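Local coordinates for protein acetyl-CoA acetyltransferase (Elizabethkingia anophelis NUHP1, PDB 6BN2) that probably catalyses the condensation of two acetyl-CoA molecules to acetoacetyl-CoA and the reverse thiolysis, as a thiolase-family acetyl-CoA C-acetyltransferase, at residues A[208-213]-A[218-223]; A[105-110]-A[281-286]; A[177-182]-A[238-243]. All blocks are in the same frame, centred on the assembly; numbering follows the deposited sequence. Where two conformers were deposited one is given.

How the contacts relate
From the N terminus, the chain first meets contact 2 at 105-110, on helix 98-111, and this loop stays open until strand 281-290 brings 281-286 back. Inside it, contact 3 runs from the start of helix 179-198 to the loop residues 238-243. Inside that again lies contact 1, the short hairpin of 208-213 with 218-223. The three are therefore nested and none cross. They are well separated in space, with centres 32 to 38 Å apart and no touch between them. Contact 1 is a local turn-back, contact 3 fastens a helix start to a loop, and contact 2 packs helix 98-111 on strand 281-290, buried in the assembly beside the second subunit.

Contact 1: A[208-213]-A[218-223]; sequences PVSIPQ and PIIFAE
V209 and F221 are joined by two backbone bonds, as are I211 and I219, and these four bonds define a two-stranded antiparallel hairpin. V209 N donates to F221 O at 2.9 Å with an N-H...O angle of 171°, and F221 N returns the bond to V209 O at 2.8 Å. At the next hydrogen-bonded pair toward the turn, two residues on, I211 N reaches I219 O at 2.7 Å, and I219 N reaches I211 O at 3.0 Å. Between these hydrogen-bonded pairs sits the non-hydrogen-bonded pair S210 and I220. Over these short segments the strand directions are 151° apart, which makes them antiparallel with a marked twist.

Apolar contacts divide between the two faces. On the face of V209, I211, I219 and F221, the I211 side chain lies alongside that of F221. I211 CG1 is anti to the carbonyl carbon (chi1 -60°), and the extended branch brings I211 CD1 to 3.7 Å from F221 CB. Near the turn, Q213 CG lies 4.0 Å from P218 CA. At the other end P208 CB packs on I220 CG2 at 3.8 Å, on the face that also carries S210.

The polar-to-apolar contact comes from S210, whose OG sits 3.2 Å from P218 CB and also approaches the tip of I220. This face is largely at the surface.

The V209 and F221 face is turned inward. V209 packs on T20 and P21 of strand 12-24 and on L37 and V40 of helix 34-48, while I211 and F221 both rest on L29, so the hairpin lies over the junction between that strand and helix.

Contact 2: A[105-110]-A[281-286]; sequences MAAQAV and AKIVSY
Y286 reaches the helix through a first torsion of 43°, which sets its CG between the backbone N and the carbonyl carbon and sends the ring toward Q108 and A107. Q108 answers with CG opposite the carbonyl carbon (chi1 -69°) and an extended chain beyond it, which carries its amide past the phenol end of the ring. Q108 CG lies 3.3 Å from Y286 OH, and Q108 NE2 comes within 3.9 Å of Y286 CE1. The amide and ring planes stand 86° apart, nearly perpendicular.

No hydrogen bond links the two segments. The polar ends turn instead to one carboxylate atom across the subunit interface: Q108 NE2 and Y286 OH both bond to OD2 of D114 of the second subunit. Sharing this partner holds the phenol and amide ends near each other. Y286 OH also bonds to K111 NZ, just after the helix segment.

The remaining contact is apolar. A107 CB is 4.1 Å from Y286 CE2 and 4.2 Å from I283 CD1, so this one methyl group touches both I283 and Y286. I283 CG2 in turn lies at the edge of the Y286 ring, in its plane. Between I283 and Y286, V284 and S285 both face V396, a classic beta bulge.

Helix 98-111, from the N-terminal thiolase half, thus packs on a C-terminal-half strand of the subunit's mixed sheet, beside the second subunit. A107 also touches V12 of strand 12-24 and L266 of strand 258-268, while I283 meets I14, L266 and I395 from the strands around it.

Contact 3: A[177-182]-A[238-243]; sequences ITREEQ and LPTVFQ
The guanidinium of R179 presents its edge to L238, whose carbonyl oxygen takes a forked pair of bonds. R179 NH2 gives the shorter one, 3.0 Å to L238 O, with an N-H...O angle of 142°. R179 NH1 adds a weak bond to the same L238 O at 3.4 Å. The oxygen lies 23° out of the guanidinium plane, so the fork is near the plane but tilted. L238 N is also at the edge, in plane, 3.4 Å from R179 NH2; both are donors and no bond forms. T240 brings a methyl group instead, with T240 CG2 slanting in to 3.7 Å from R179 NH1.

The guanidinium has further partners: R179 NE makes a salt bridge with D183, one turn on, and NH2 also bonds to I235 O. A bend in the arginine chain (chi2 69°) turns it toward the loop.

R179 is the first residue of helix 179-198, whose start is closed by a capping box. E181 N donates to the N-cap hydroxyl, T178 OG1, at 3.1 Å, and T178 N donates to E181 OE1 at 3.0 Å. The reaching side chain thus leaves from the first turn of a capped helix. On the loop side, T240 OG1 donates to Q243 O at 2.6 Å, a bond within the loop that engages the hydroxyl while the methyl meets the arginine.

Y190, farther along this helix, binds calcium together with A252 and A254 in this crystal. The L238 side chain packs on A252 and lies about 8 Å from a bound calcium ion.

Contact 1: A[208-213]-A[218-223]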
ATOM      1  N   PRO A 208      -2.408  18.126  18.508  1.00 17.83           N
ATOM      2  CA  PRO A 208      -1.626  17.482  19.568  1.00 18.54           C
ATOM      3  C   PRO A 208      -2.028  16.032  19.776  1.00 19.22           C
ATOM      4  O   PRO A 208      -3.127  15.595  19.420  1.00 21.52           O
ATOM      5  CB  PRO A 208      -1.967  18.312  20.803  1.00 22.28           C
ATOM      6  CG  PRO A 208      -3.386  18.809  20.508  1.00 27.87           C
ATOM      7  CD  PRO A 208      -3.369  19.117  19.029  1.00 21.08           C
ATOM      8  N   VAL A 209      -1.116  15.294  20.406  1.00 19.66           N
ATOM      9  CA  VAL A 209      -1.327  13.897  20.769  1.00 20.72           C
ATOM     10  C   VAL A 209      -1.389  13.813  22.280  1.00 22.64           C
ATOM     11  O   VAL A 209      -0.455  14.248  22.961  1.00 22.89           O
ATOM     12  CB  VAL A 209      -0.198  12.993  20.242  1.00 20.03           C
ATOM     13  CG1 VAL A 209      -0.458  11.544  20.652  1.00 21.48           C
ATOM     14  CG2 VAL A 209      -0.052  13.129  18.736  1.00 18.77           C
ATOM     15  N   SER A 210      -2.465  13.235  22.801  1.00 24.22           N
ATOM     16  CA  SER A 210      -2.585  12.991  24.230  1.00 28.42           C
ATOM     17  C   SER A 210      -2.038  11.602  24.523  1.00 34.07           C
ATOM     18  O   SER A 210      -2.438  10.627  23.880  1.00 35.19           O
ATOM     19  CB  SER A 210      -4.043  13.108  24.674  1.00 34.08           C
ATOM     20  OG  SER A 210      -4.173  12.834  26.053  1.00 42.53           O
ATOM     21  N   ILE A 211      -1.116  11.513  25.477  1.00 32.36           N
ATOM     22  CA  ILE A 211      -0.381  10.284  25.751  1.00 33.47           C
ATOM     23  C   ILE A 211      -0.808   9.768  27.123  1.00 44.11           C
ATOM     24  O   ILE A 211      -0.467  10.378  28.149  1.00 39.44           O
ATOM     25  CB  ILE A 211       1.134  10.514  25.681  1.00 34.48           C
ATOM     26  CG1 ILE A 211       1.517  10.995  24.278  1.00 30.88           C
ATOM     27  CG2 ILE A 211       1.881   9.236  26.034  1.00 38.02           C
ATOM     28  CD1 ILE A 211       2.841  11.682  24.217  1.00 31.50           C
ATOM     29  N   PRO A 212      -1.540   8.656  27.196  1.00 48.67           N
ATOM     30  CA  PRO A 212      -1.979   8.145  28.499  1.00 52.71           C
ATOM     31  C   PRO A 212      -0.789   7.768  29.366  1.00 53.98           C
ATOM     32  O   PRO A 212       0.228   7.268  28.879  1.00 51.61           O
ATOM     33  CB  PRO A 212      -2.824   6.921  28.134  1.00 53.22           C
ATOM     34  CG  PRO A 212      -2.294   6.486  26.799  1.00 52.49           C
ATOM     35  CD  PRO A 212      -1.930   7.763  26.090  1.00 48.91           C
ATOM     36  N   GLN A 213      -0.922   8.025  30.662  1.00 56.83           N
ATOM     37  CA  GLN A 213       0.130   7.762  31.627  1.00 55.43           C
ATOM     38  C   GLN A 213      -0.289   6.638  32.565  1.00 62.66           C
ATOM     39  O   GLN A 213      -1.481   6.404  32.788  1.00 61.61           O
ATOM     40  CB  GLN A 213       0.458   9.023  32.429  1.00 54.42           C
ATOM     41  CG  GLN A 213       0.962  10.153  31.566  1.00 50.64           C
ATOM     42  CD  GLN A 213       2.156   9.740  30.735  1.00 51.82           C
ATOM     43  OE1 GLN A 213       2.074   9.650  29.508  1.00 52.81           O
ATOM     44  NE2 GLN A 213       3.277   9.486  31.397  1.00 50.88           N
ATOM     45  N   PRO A 218      -2.906  12.591  31.299  1.00 48.65           N
ATOM     46  CA  PRO A 218      -2.086  12.352  30.107  1.00 41.91           C
ATOM     47  C   PRO A 218      -1.137  13.507  29.833  1.00 42.22           C
ATOM     48  O   PRO A 218      -1.371  14.656  30.215  1.00 43.83           O
ATOM     49  CB  PRO A 218      -3.116  12.219  28.982  1.00 42.55           C
ATOM     50  CG  PRO A 218      -4.299  12.968  29.474  1.00 48.67           C
ATOM     51  CD  PRO A 218      -4.331  12.735  30.959  1.00 47.44           C
ATOM     52  N   ILE A 219      -0.051  13.180  29.149  1.00 34.39           N
ATOM     53  CA  ILE A 219       0.876  14.180  28.636  1.00 34.82           C
ATOM     54  C   ILE A 219       0.355  14.645  27.286  1.00 33.36           C
ATOM     55  O   ILE A 219       0.019  13.818  26.431  1.00 32.68           O
ATOM     56  CB  ILE A 219       2.296  13.598  28.509  1.00 41.56           C
ATOM     57  CG1 ILE A 219       2.872  13.290  29.894  1.00 50.19           C
ATOM     58  CG2 ILE A 219       3.195  14.539  27.709  1.00 41.17           C
ATOM     59  CD1 ILE A 219       4.217  12.602  29.856  1.00 50.62           C
ATOM     60  N   ILE A 220       0.277  15.960  27.087  1.00 28.30           N
ATOM     61  CA  ILE A 220      -0.124  16.524  25.800  1.00 26.21           C
ATOM     62  C   ILE A 220       1.142  16.859  25.021  1.00 30.65           C
ATOM     63  O   ILE A 220       1.872  17.795  25.367  1.00 29.76           O
ATOM     64  CB  ILE A 220      -1.021  17.759  25.959  1.00 30.17           C
ATOM     65  CG1 ILE A 220      -2.170  17.473  26.926  1.00 35.34           C
ATOM     66  CG2 ILE A 220      -1.571  18.192  24.593  1.00 32.16           C
ATOM     67  CD1 ILE A 220      -3.072  16.363  26.466  1.00 42.70           C
ATOM     68  N   PHE A 221       1.408  16.093  23.962  1.00 23.00           N
ATOM     69  CA  PHE A 221       2.553  16.324  23.088  1.00 21.46           C
ATOM     70  C   PHE A 221       2.096  17.213  21.935  1.00 20.93           C
ATOM     71  O   PHE A 221       1.298  16.787  21.099  1.00 19.77           O
ATOM     72  CB  PHE A 221       3.109  14.992  22.586  1.00 21.17           C
ATOM     73  CG  PHE A 221       4.344  15.128  21.738  1.00 20.58           C
ATOM     74  CD1 PHE A 221       4.332  14.759  20.402  1.00 21.20           C
ATOM     75  CD2 PHE A 221       5.521  15.628  22.293  1.00 23.21           C
ATOM     76  CE1 PHE A 221       5.482  14.889  19.608  1.00 20.45           C
ATOM     77  CE2 PHE A 221       6.664  15.759  21.508  1.00 23.13           C
ATOM     78  CZ  PHE A 221       6.643  15.392  20.168  1.00 24.82           C
ATOM     79  N   ALA A 222       2.561  18.472  21.910  1.00 21.20           N
ATOM     80  CA  ALA A 222       2.005  19.455  20.989  1.00 18.88           C
ATOM     81  C   ALA A 222       3.018  20.126  20.071  1.00 21.68           C
ATOM     82  O   ALA A 222       2.618  20.921  19.211  1.00 23.02           O
ATOM     83  CB  ALA A 222       1.256  20.544  21.769  1.00 20.82           C
ATOM     84  N   GLU A 223       4.302  19.821  20.202  1.00 20.12           N
ATOM     85  CA  GLU A 223       5.323  20.522  19.444  1.00 17.19           C
ATOM     86  C   GLU A 223       6.408  19.544  19.009  1.00 19.75           C
ATOM     87  O   GLU A 223       6.785  18.648  19.771  1.00 21.43           O
ATOM     88  CB  GLU A 223       5.923  21.657  20.287  1.00 20.26           C
ATOM     89  CG  GLU A 223       6.890  22.553  19.529  1.00 23.92           C
ATOM     90  CD  GLU A 223       7.271  23.801  20.319  1.00 31.69           C
ATOM     91  OE1 GLU A 223       6.606  24.101  21.336  1.00 34.88           O
ATOM     92  OE2 GLU A 223       8.233  24.483  19.913  1.00 32.42           O
TER

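Contact 2: A[105-110]-A[281-286]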
ATOM      1  N   MET A 105      -3.172   9.317  -5.354  1.00 12.84           N
ATOM      2  CA  MET A 105      -4.148   8.270  -5.652  0.61 12.90           C
ATOM      3  C   MET A 105      -5.552   8.704  -5.258  1.00 12.62           C
ATOM      4  O   MET A 105      -6.524   8.394  -5.940  1.00 12.67           O
ATOM      5  CB  MET A 105      -3.773   6.982  -4.914  0.61 12.23           C
ATOM      6  CG  MET A 105      -2.501   6.337  -5.435  0.61 14.93           C
ATOM      7  SD  MET A 105      -1.896   5.038  -4.343  0.61 11.04           S
ATOM      8  CE  MET A 105      -1.782   3.651  -5.509  0.61 13.20           C
ATOM      9  N   ALA A 106      -5.666   9.407  -4.135  1.00 11.08           N
ATOM     10  CA  ALA A 106      -6.973   9.896  -3.717  1.00 11.24           C
ATOM     11  C   ALA A 106      -7.505  10.934  -4.698  1.00 13.42           C
ATOM     12  O   ALA A 106      -8.701  10.941  -5.023  1.00 12.16           O
ATOM     13  CB  ALA A 106      -6.880  10.472  -2.301  1.00 11.68           C
ATOM     14  N   ALA A 107      -6.627  11.821  -5.183  1.00 13.30           N
ATOM     15  CA  ALA A 107      -7.048  12.787  -6.188  1.00 13.98           C
ATOM     16  C   ALA A 107      -7.519  12.077  -7.454  1.00 13.99           C
ATOM     17  O   ALA A 107      -8.512  12.486  -8.080  1.00 14.90           O
ATOM     18  CB  ALA A 107      -5.898  13.763  -6.481  1.00 15.75           C
ATOM     19  N   GLN A 108      -6.845  10.989  -7.826  1.00 14.27           N
ATOM     20  CA  GLN A 108      -7.261  10.237  -9.002  1.00 14.35           C
ATOM     21  C   GLN A 108      -8.625   9.598  -8.793  1.00 14.45           C
ATOM     22  O   GLN A 108      -9.408   9.501  -9.740  1.00 15.22           O
ATOM     23  CB  GLN A 108      -6.215   9.175  -9.351  1.00 15.81           C
ATOM     24  CG  GLN A 108      -4.916   9.818  -9.855  1.00 15.55           C
ATOM     25  CD  GLN A 108      -3.779   8.846 -10.016  1.00 15.73           C
ATOM     26  OE1 GLN A 108      -3.543   8.006  -9.161  1.00 19.48           O
ATOM     27  NE2 GLN A 108      -3.072   8.942 -11.131  1.00 16.88           N
ATOM     28  N   ALA A 109      -8.924   9.153  -7.567  1.00 13.83           N
ATOM     29  CA  ALA A 109     -10.255   8.609  -7.283  1.00 14.84           C
ATOM     30  C   ALA A 109     -11.338   9.672  -7.456  1.00 16.11           C
ATOM     31  O   ALA A 109     -12.448   9.369  -7.926  1.00 15.98           O
ATOM     32  CB  ALA A 109     -10.303   8.031  -5.864  1.00 15.09           C
ATOM     33  N   VAL A 110     -11.040  10.923  -7.086  1.00 14.27           N
ATOM     34  CA  VAL A 110     -11.993  12.012  -7.322  1.00 14.42           C
ATOM     35  C   VAL A 110     -12.119  12.297  -8.820  1.00 17.42           C
ATOM     36  O   VAL A 110     -13.230  12.410  -9.356  1.00 18.82           O
ATOM     37  CB  VAL A 110     -11.588  13.283  -6.546  1.00 15.32           C
ATOM     38  CG1 VAL A 110     -12.569  14.452  -6.854  1.00 16.81           C
ATOM     39  CG2 VAL A 110     -11.568  13.020  -5.038  1.00 15.97           C
ATOM     40  N   ALA A 281      -6.810  24.888  -0.651  1.00 17.43           N
ATOM     41  CA  ALA A 281      -5.946  24.868  -1.818  1.00 16.55           C
ATOM     42  C   ALA A 281      -6.572  23.938  -2.848  1.00 17.66           C
ATOM     43  O   ALA A 281      -7.437  23.121  -2.528  1.00 20.01           O
ATOM     44  CB  ALA A 281      -4.530  24.386  -1.468  1.00 17.39           C
ATOM     45  N   LYS A 282      -6.122  24.078  -4.086  1.00 17.00           N
ATOM     46  CA  LYS A 282      -6.538  23.208  -5.182  1.00 16.19           C
ATOM     47  C   LYS A 282      -5.344  22.367  -5.602  1.00 16.99           C
ATOM     48  O   LYS A 282      -4.222  22.869  -5.651  1.00 16.25           O
ATOM     49  CB  LYS A 282      -7.045  24.055  -6.363  1.00 16.51           C
ATOM     50  CG  LYS A 282      -7.370  23.262  -7.616  1.00 23.80           C
ATOM     51  CD  LYS A 282      -7.963  24.208  -8.667  1.00 27.97           C
ATOM     52  CE  LYS A 282      -7.703  23.718 -10.080  1.00 41.02           C
ATOM     53  NZ  LYS A 282      -8.354  24.618 -11.086  1.00 46.49           N
ATOM     54  N   ILE A 283      -5.564  21.083  -5.879  1.00 15.02           N
ATOM     55  CA  ILE A 283      -4.489  20.261  -6.432  1.00 15.56           C
ATOM     56  C   ILE A 283      -4.446  20.521  -7.932  1.00 17.73           C
ATOM     57  O   ILE A 283      -5.433  20.298  -8.633  1.00 19.80           O
ATOM     58  CB  ILE A 283      -4.698  18.771  -6.128  1.00 13.42           C
ATOM     59  CG1 ILE A 283      -4.553  18.528  -4.620  1.00 15.18           C
ATOM     60  CG2 ILE A 283      -3.677  17.924  -6.903  1.00 15.07           C
ATOM     61  CD1 ILE A 283      -4.915  17.091  -4.176  1.00 15.93           C
ATOM     62  N   VAL A 284      -3.318  21.024  -8.422  1.00 14.68           N
ATOM     63  CA  VAL A 284      -3.222  21.394  -9.833  1.00 14.63           C
ATOM     64  C   VAL A 284      -2.768  20.212 -10.683  1.00 16.04           C
ATOM     65  O   VAL A 284      -3.367  19.923 -11.727  1.00 18.19           O
ATOM     66  CB  VAL A 284      -2.273  22.592 -10.002  1.00 17.69           C
ATOM     67  CG1 VAL A 284      -2.122  22.939 -11.476  1.00 18.90           C
ATOM     68  CG2 VAL A 284      -2.786  23.799  -9.208  1.00 17.84           C
ATOM     69  N   SER A 285      -1.713  19.532 -10.232  1.00 15.65           N
ATOM     70  CA  SER A 285      -1.130  18.411 -10.957  1.00 13.45           C
ATOM     71  C   SER A 285      -0.209  17.640 -10.023  1.00 13.14           C
ATOM     72  O   SER A 285       0.099  18.079  -8.909  1.00 14.73           O
ATOM     73  CB  SER A 285      -0.346  18.882 -12.180  1.00 18.53           C
ATOM     74  OG  SER A 285       0.772  19.648 -11.737  1.00 17.03           O
ATOM     75  N   TYR A 286       0.250  16.490 -10.508  1.00 14.28           N
ATOM     76  CA  TYR A 286       1.141  15.646  -9.719  1.00 12.77           C
ATOM     77  C   TYR A 286       1.809  14.680 -10.681  1.00 13.76           C
ATOM     78  O   TYR A 286       1.347  14.486 -11.810  1.00 15.34           O
ATOM     79  CB  TYR A 286       0.392  14.878  -8.597  1.00 14.51           C
ATOM     80  CG  TYR A 286      -0.905  14.334  -9.126  1.00 14.47           C
ATOM     81  CD1 TYR A 286      -0.925  13.155  -9.865  1.00 15.27           C
ATOM     82  CD2 TYR A 286      -2.092  15.034  -8.966  1.00 16.03           C
ATOM     83  CE1 TYR A 286      -2.093  12.689 -10.430  1.00 17.03           C
ATOM     84  CE2 TYR A 286      -3.272  14.571  -9.522  1.00 17.01           C
ATOM     85  CZ  TYR A 286      -3.261  13.401 -10.251  1.00 18.25           C
ATOM     86  OH  TYR A 286      -4.420  12.937 -10.846  1.00 20.63           O
TER

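Contact 3: A[177-182]-A[238-243]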
ATOM      1  N   ILE A 177      29.079  18.609  -3.469  1.00 24.49           N
ATOM      2  CA  ILE A 177      28.444  19.214  -2.306  1.00 23.55           C
ATOM      3  C   ILE A 177      29.274  18.833  -1.090  1.00 25.47           C
ATOM      4  O   ILE A 177      29.376  17.652  -0.751  1.00 23.09           O
ATOM      5  CB  ILE A 177      26.991  18.757  -2.160  1.00 22.34           C
ATOM      6  CG1 ILE A 177      26.224  19.158  -3.432  1.00 24.67           C
ATOM      7  CG2 ILE A 177      26.385  19.368  -0.898  1.00 21.68           C
ATOM      8  CD1 ILE A 177      24.882  18.471  -3.597  1.00 22.64           C
ATOM      9  N   THR A 178      29.873  19.822  -0.446  1.00 24.06           N
ATOM     10  CA  THR A 178      30.882  19.560   0.569  1.00 24.55           C
ATOM     11  C   THR A 178      30.261  19.360   1.949  1.00 23.73           C
ATOM     12  O   THR A 178      29.100  19.683   2.199  1.00 22.90           O
ATOM     13  CB  THR A 178      31.887  20.711   0.629  1.00 27.46           C
ATOM     14  OG1 THR A 178      31.234  21.894   1.110  1.00 25.61           O
ATOM     15  CG2 THR A 178      32.473  20.993  -0.751  1.00 27.09           C
ATOM     16  N   ARG A 179      31.087  18.841   2.865  1.00 21.47           N
ATOM     17  CA  ARG A 179      30.707  18.746   4.273  1.00 22.73           C
ATOM     18  C   ARG A 179      30.267  20.100   4.820  1.00 22.61           C
ATOM     19  O   ARG A 179      29.240  20.208   5.504  1.00 22.54           O
ATOM     20  CB  ARG A 179      31.889  18.186   5.074  1.00 26.84           C
ATOM     21  CG  ARG A 179      31.857  18.447   6.583  1.00 29.22           C
ATOM     22  CD  ARG A 179      30.747  17.643   7.225  1.00 26.68           C
ATOM     23  NE  ARG A 179      30.679  17.815   8.681  1.00 26.64           N
ATOM     24  CZ  ARG A 179      31.343  17.066   9.556  1.00 28.66           C
ATOM     25  NH1 ARG A 179      32.164  16.108   9.132  1.00 28.93           N
ATOM     26  NH2 ARG A 179      31.192  17.273  10.855  1.00 27.99           N
ATOM     27  N   GLU A 180      31.040  21.150   4.527  1.00 23.76           N
ATOM     28  CA  GLU A 180      30.710  22.473   5.050  1.00 22.67           C
ATOM     29  C   GLU A 180      29.374  22.967   4.510  1.00 22.26           C
ATOM     30  O   GLU A 180      28.587  23.577   5.246  1.00 22.28           O
ATOM     31  CB  GLU A 180      31.822  23.466   4.711  1.00 26.49           C
ATOM     32  CG  GLU A 180      33.134  23.227   5.458  1.00 34.81           C
ATOM     33  CD  GLU A 180      33.963  22.052   4.928  1.00 44.57           C
ATOM     34  OE1 GLU A 180      33.651  21.496   3.842  1.00 32.99           O
ATOM     35  OE2 GLU A 180      34.944  21.687   5.614  1.00 50.63           O
ATOM     36  N   GLU A 181      29.097  22.713   3.226  1.00 21.16           N
ATOM     37  CA  GLU A 181      27.819  23.142   2.663  1.00 20.75           C
ATOM     38  C   GLU A 181      26.658  22.376   3.280  1.00 19.63           C
ATOM     39  O   GLU A 181      25.603  22.962   3.558  1.00 19.31           O
ATOM     40  CB  GLU A 181      27.826  22.975   1.140  1.00 20.48           C
ATOM     41  CG  GLU A 181      28.773  23.958   0.449  1.00 22.39           C
ATOM     42  CD  GLU A 181      29.151  23.553  -0.976  1.00 28.60           C
ATOM     43  OE1 GLU A 181      28.804  22.430  -1.422  1.00 27.70           O
ATOM     44  OE2 GLU A 181      29.817  24.361  -1.658  1.00 30.47           O
ATOM     45  N   GLN A 182      26.828  21.066   3.492  1.00 18.79           N
ATOM     46  CA  GLN A 182      25.776  20.278   4.125  1.00 18.13           C
ATOM     47  C   GLN A 182      25.524  20.747   5.550  1.00 19.14           C
ATOM     48  O   GLN A 182      24.373  20.821   5.999  1.00 19.03           O
ATOM     49  CB  GLN A 182      26.155  18.798   4.105  1.00 18.74           C
ATOM     50  CG  GLN A 182      26.175  18.221   2.704  1.00 19.73           C
ATOM     51  CD  GLN A 182      26.672  16.796   2.670  1.00 23.31           C
ATOM     52  OE1 GLN A 182      26.239  15.959   3.462  1.00 21.94           O
ATOM     53  NE2 GLN A 182      27.584  16.508   1.750  1.00 21.58           N
ATOM     54  N   LEU A 238      31.379  16.543  14.194  1.00 32.04           N
ATOM     55  CA  LEU A 238      30.782  15.221  14.284  1.00 31.01           C
ATOM     56  C   LEU A 238      31.428  14.270  13.277  1.00 34.16           C
ATOM     57  O   LEU A 238      31.893  14.698  12.215  1.00 34.57           O
ATOM     58  CB  LEU A 238      29.279  15.294  14.029  1.00 30.97           C
ATOM     59  CG  LEU A 238      28.421  15.983  15.084  1.00 34.54           C
ATOM     60  CD1 LEU A 238      27.000  16.009  14.599  1.00 29.10           C
ATOM     61  CD2 LEU A 238      28.509  15.248  16.401  1.00 38.10           C
ATOM     62  N   PRO A 239      31.458  12.974  13.579  1.00 38.76           N
ATOM     63  CA  PRO A 239      32.040  12.008  12.642  1.00 36.15           C
ATOM     64  C   PRO A 239      31.119  11.726  11.465  1.00 30.63           C
ATOM     65  O   PRO A 239      29.897  11.860  11.550  1.00 31.71           O
ATOM     66  CB  PRO A 239      32.225  10.755  13.509  1.00 41.22           C
ATOM     67  CG  PRO A 239      31.127  10.860  14.518  1.00 41.75           C
ATOM     68  CD  PRO A 239      31.010  12.328  14.829  1.00 40.58           C
ATOM     69  N   THR A 240      31.731  11.335  10.347  1.00 33.28           N
ATOM     70  CA  THR A 240      30.976  10.971   9.149  1.00 28.97           C
ATOM     71  C   THR A 240      30.563   9.507   9.259  1.00 37.80           C
ATOM     72  O   THR A 240      31.401   8.606   9.158  1.00 41.28           O
ATOM     73  CB  THR A 240      31.798  11.227   7.891  1.00 31.98           C
ATOM     74  OG1 THR A 240      33.072  10.572   7.998  1.00 32.66           O
ATOM     75  CG2 THR A 240      32.005  12.734   7.700  1.00 31.78           C
ATOM     76  N   VAL A 241      29.264   9.270   9.443  1.00 29.02           N
ATOM     77  CA  VAL A 241      28.807   7.978   9.937  1.00 35.72           C
ATOM     78  C   VAL A 241      28.672   6.922   8.847  1.00 37.50           C
ATOM     79  O   VAL A 241      28.614   5.729   9.164  1.00 37.48           O
ATOM     80  CB  VAL A 241      27.476   8.152  10.688  1.00 42.36           C
ATOM     81  CG1 VAL A 241      27.700   8.944  11.974  1.00 44.95           C
ATOM     82  CG2 VAL A 241      26.466   8.851   9.820  1.00 38.51           C
ATOM     83  N   PHE A 242      28.631   7.307   7.571  1.00 29.73           N
ATOM     84  CA  PHE A 242      28.480   6.326   6.500  1.00 29.32           C
ATOM     85  C   PHE A 242      29.771   6.044   5.751  1.00 33.41           C
ATOM     86  O   PHE A 242      29.830   5.071   4.994  1.00 36.12           O
ATOM     87  CB  PHE A 242      27.392   6.794   5.521  1.00 26.13           C
ATOM     88  CG  PHE A 242      26.049   6.925   6.161  1.00 24.28           C
ATOM     89  CD1 PHE A 242      25.325   5.786   6.502  1.00 25.70           C
ATOM     90  CD2 PHE A 242      25.521   8.174   6.472  1.00 22.66           C
ATOM     91  CE1 PHE A 242      24.088   5.891   7.122  1.00 24.14           C
ATOM     92  CE2 PHE A 242      24.280   8.282   7.090  1.00 26.33           C
ATOM     93  CZ  PHE A 242      23.564   7.125   7.419  1.00 25.38           C
ATOM     94  N   GLN A 243      30.810   6.840   5.967  1.00 32.17           N
ATOM     95  CA  GLN A 243      32.039   6.729   5.194  1.00 35.31           C
ATOM     96  C   GLN A 243      33.167   7.272   6.052  1.00 43.52           C
ATOM     97  O   GLN A 243      33.117   8.433   6.464  1.00 41.92           O
ATOM     98  CB  GLN A 243      31.908   7.507   3.887  1.00 34.52           C
ATOM     99  CG  GLN A 243      33.078   7.429   2.961  1.00 42.99           C
ATOM    100  CD  GLN A 243      32.756   8.075   1.638  1.00 43.93           C
ATOM    101  OE1 GLN A 243      31.666   7.876   1.089  1.00 39.84           O
ATOM    102  NE2 GLN A 243      33.680   8.875   1.128  1.00 42.25           N
TER